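Local atomic coordinates of bsobi restriction endonuclease (Geobacillus stearothermophilus, PDB entry 1DC1), a protein that recognises the double-stranded DNA sequence 5'-CYCGRG-3' as a homodimer and cleaves it after the first cytosine, as a type II restriction endonuclease. Residues N201-V204 / K209-D212. Sequence-based numbering, arbitrary orientation. Where two conformers were deposited one is given.
Sequences NITV and KNVD. With nucleotides of chain A.
Thr203 and Asn210 form a non-hydrogen-bonded pair of the antiparallel hairpin 202-204/209-211, and in the conformer given for Asn210 their side chains add the bond that the backbone lacks there: Thr203 OG1 donates to Asn210 OD1 at 2.8 Å, tilted 28° from the amide plane. Both polar branches lie beside their own backbone N, anti to the carbonyl carbon, which brings the hydroxyl and the amide oxygen together. The neighbouring pairs are bonded through the main chain, Val204 N to Lys209 O and, in both directions, Ile202 with Val211. On the opposite face the CG2 methyls of Val204 and Val211 press together at 3.2 Å, tighter than normal contact; strand 235-242 and helix 247-270 cover them.

Strand 209-211 faces the DNA backbone. Asn210 N donates to OP1 of DC5 of chain A at 2.8 Å, nearly straight (165°). Lys209, bent at chi2 and chi4, carries NZ to OP1 of DA4 of chain A at 2.5 Å, so short that the exact length is doubtful, and NZ also hydrogen-bonds Ser287 OG of the second subunit.

Asn201 and Ile202 both face Val211, which defines a G1 beta bulge; Asn201 N reaches Asp212 O at 2.7 Å from above the carbonyl plane. A water bridges Asn201 OD1 and Asp212 OD1, 2.9 Å from each, between an amide and a carboxylate turned 82° apart. Asp212 OD2 accepts from Leu241 N, which helps fix the carboxylate. With Glu240 and Lys242, Asp212 makes up the predicted magnesium site, consistent with the PD-(D/E)XK nuclease active centre beside the DNA backbone.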
loop_
_atom_site.group_PDB
_atom_site.type_symbol
_atom_site.label_atom_id
_atom_site.label_comp_id
_atom_site.label_asym_id
_atom_site.label_seq_id
_atom_site.Cartn_x
_atom_site.Cartn_y
_atom_site.Cartn_z
ATOM N N ASN D 201 11.644 -12.778 8.269
ATOM C CA ASN D 201 11.751 -11.389 8.652
ATOM C C ASN D 201 12.959 -11.011 9.491
ATOM O O ASN D 201 12.857 -10.544 10.622
ATOM C CB ASN D 201 10.438 -11.008 9.347
ATOM C CG ASN D 201 9.221 -11.386 8.513
ATOM O OD1 ASN D 201 9.098 -11.015 7.329
ATOM N ND2 ASN D 201 8.317 -12.120 9.124
ATOM N N ILE D 202 14.101 -11.168 8.883
ATOM C CA ILE D 202 15.377 -10.935 9.489
ATOM C C ILE D 202 16.025 -9.721 8.858
ATOM O O ILE D 202 15.957 -9.527 7.633
ATOM C CB ILE D 202 16.280 -12.178 9.156
ATOM C CG1 ILE D 202 15.829 -13.396 9.926
ATOM C CG2 ILE D 202 17.700 -11.945 9.511
ATOM C CD1 ILE D 202 15.067 -13.068 11.140
ATOM N N THR D 203 16.693 -8.918 9.680
ATOM C CA THR D 203 17.437 -7.782 9.148
ATOM C C THR D 203 18.725 -8.368 8.583
ATOM O O THR D 203 19.442 -9.064 9.292
ATOM C CB THR D 203 17.830 -6.782 10.210
ATOM O OG1 THR D 203 16.645 -6.236 10.798
ATOM C CG2 THR D 203 18.676 -5.642 9.558
ATOM N N VAL D 204 19.011 -8.111 7.317
ATOM C CA VAL D 204 20.216 -8.646 6.713
ATOM C C VAL D 204 21.238 -7.529 6.697
ATOM O O VAL D 204 21.114 -6.525 5.980
ATOM C CB VAL D 204 19.926 -9.150 5.316
ATOM C CG1 VAL D 204 21.210 -9.666 4.648
ATOM C CG2 VAL D 204 18.908 -10.241 5.411
ATOM N N LYS D 209 18.578 -4.167 5.266
ATOM C CA LYS D 209 17.139 -4.192 4.977
ATOM C C LYS D 209 16.631 -5.523 5.509
ATOM O O LYS D 209 17.401 -6.480 5.708
ATOM C CB LYS D 209 16.876 -4.076 3.457
ATOM C CG LYS D 209 17.339 -2.732 2.771
ATOM C CD LYS D 209 16.408 -1.570 3.160
ATOM C CE LYS D 209 16.954 -0.166 2.792
ATOM N NZ LYS D 209 18.004 0.340 3.777
ATOM N N ASN D 210 15.347 -5.548 5.795
ATOM C CA ASN D 210 14.691 -6.744 6.285
ATOM C C ASN D 210 14.399 -7.631 5.079
ATOM O O ASN D 210 14.189 -7.116 3.965
ATOM C CB ASN D 210 13.434 -6.294 7.002
ATOM C CG ASN D 210 13.741 -5.579 8.283
ATOM O OD1 ASN D 210 14.364 -6.139 9.179
ATOM N ND2 ASN D 210 13.320 -4.330 8.379
ATOM N N VAL D 211 14.408 -8.947 5.288
ATOM C CA VAL D 211 14.118 -9.907 4.223
ATOM C C VAL D 211 13.076 -10.880 4.747
ATOM O O VAL D 211 13.148 -11.331 5.880
ATOM C CB VAL D 211 15.394 -10.671 3.771
ATOM C CG1 VAL D 211 15.048 -11.529 2.586
ATOM C CG2 VAL D 211 16.519 -9.646 3.310
ATOM N N ASP D 212 12.096 -11.206 3.924
ATOM C CA ASP D 212 11.011 -12.100 4.371
ATOM C C ASP D 212 11.509 -13.471 4.782
ATOM O O ASP D 212 11.156 -13.962 5.858
ATOM C CB ASP D 212 9.972 -12.308 3.258
ATOM C CG ASP D 212 9.177 -11.048 2.943
ATOM O OD1 ASP D 212 9.072 -10.110 3.798
ATOM O OD2 ASP D 212 8.666 -11.009 1.812
ATOM P P DC A 5 12.742 -3.107 4.217
ATOM O OP1 DC A 5 13.989 -3.278 5.004
ATOM O OP2 DC A 5 12.802 -3.123 2.760
ATOM O "O5'" DC A 5 11.810 -4.305 4.681
ATOM C "C5'" DC A 5 10.477 -4.437 4.203
ATOM C "C4'" DC A 5 9.587 -4.952 5.307
ATOM O "O4'" DC A 5 9.363 -3.926 6.294
ATOM C "C3'" DC A 5 8.190 -5.328 4.835
ATOM O "O3'" DC A 5 8.176 -6.624 4.283
ATOM C "C2'" DC A 5 7.368 -5.222 6.097
ATOM C "C1'" DC A 5 8.020 -4.017 6.756
ATOM N N1 DC A 5 7.335 -2.721 6.524
ATOM C C2 DC A 5 6.128 -2.494 7.220
ATOM O O2 DC A 5 5.657 -3.430 7.931
ATOM N N3 DC A 5 5.508 -1.284 7.096
ATOM C C4 DC A 5 6.047 -0.328 6.315
ATOM N N4 DC A 5 5.428 0.848 6.253
ATOM C C5 DC A 5 7.254 -0.542 5.580
ATOM C C6 DC A 5 7.850 -1.750 5.703
ATOM P P DA A 4 15.503 2.350 6.084
ATOM O OP1 DA A 4 16.668 1.725 5.341
ATOM O OP2 DA A 4 14.961 3.696 5.644
ATOM O "O5'" DA A 4 14.313 1.296 6.039
ATOM C "C5'" DA A 4 14.516 -0.054 6.465
ATOM C "C4'" DA A 4 13.212 -0.805 6.409
ATOM O "O4'" DA A 4 12.347 -0.323 7.462
ATOM C "C3'" DA A 4 12.440 -0.630 5.091
ATOM O "O3'" DA A 4 11.854 -1.843 4.651
ATOM C "C2'" DA A 4 11.240 0.212 5.518
ATOM C "C1'" DA A 4 11.061 -0.286 6.939
ATOM N N9 DA A 4 10.239 0.514 7.822
ATOM C C8 DA A 4 10.189 1.865 7.916
ATOM N N7 DA A 4 9.234 2.290 8.690
ATOM C C5 DA A 4 8.635 1.129 9.170
ATOM C C6 DA A 4 7.538 0.909 10.048
ATOM N N6 DA A 4 6.816 1.899 10.568
ATOM N N1 DA A 4 7.213 -0.365 10.353
ATOM C C2 DA A 4 7.935 -1.351 9.799
ATOM N N3 DA A 4 8.976 -1.268 8.960
ATOM C C4 DA A 4 9.272 0.027 8.680
ATOM P P DT A 6 7.061 -7.014 3.226
ATOM O OP1 DT A 6 7.404 -8.382 2.847
ATOM O OP2 DT A 6 6.818 -5.966 2.180
ATOM O "O5'" DT A 6 5.702 -7.035 4.060
ATOM C "C5'" DT A 6 5.380 -8.140 4.930
ATOM C "C4'" DT A 6 3.980 -7.970 5.478
ATOM O "O4'" DT A 6 3.885 -6.792 6.314
ATOM C "C3'" DT A 6 2.916 -7.775 4.402
ATOM O "O3'" DT A 6 2.506 -9.061 3.943
ATOM C "C2'" DT A 6 1.819 -7.065 5.169
ATOM C "C1'" DT A 6 2.589 -6.221 6.176
ATOM N N1 DT A 6 2.742 -4.858 5.674
ATOM C C2 DT A 6 1.746 -3.956 5.957
ATOM O O2 DT A 6 0.718 -4.240 6.563
ATOM N N3 DT A 6 1.986 -2.696 5.493
ATOM C C4 DT A 6 3.073 -2.269 4.770
ATOM O O4 DT A 6 3.164 -1.088 4.480
ATOM C C5 DT A 6 4.039 -3.300 4.437
ATOM C C7 DT A 6 5.186 -2.983 3.532
ATOM C C6 DT A 6 3.843 -4.506 4.930
HETATM O O HOH W 1 10.310 -8.701 6.029
#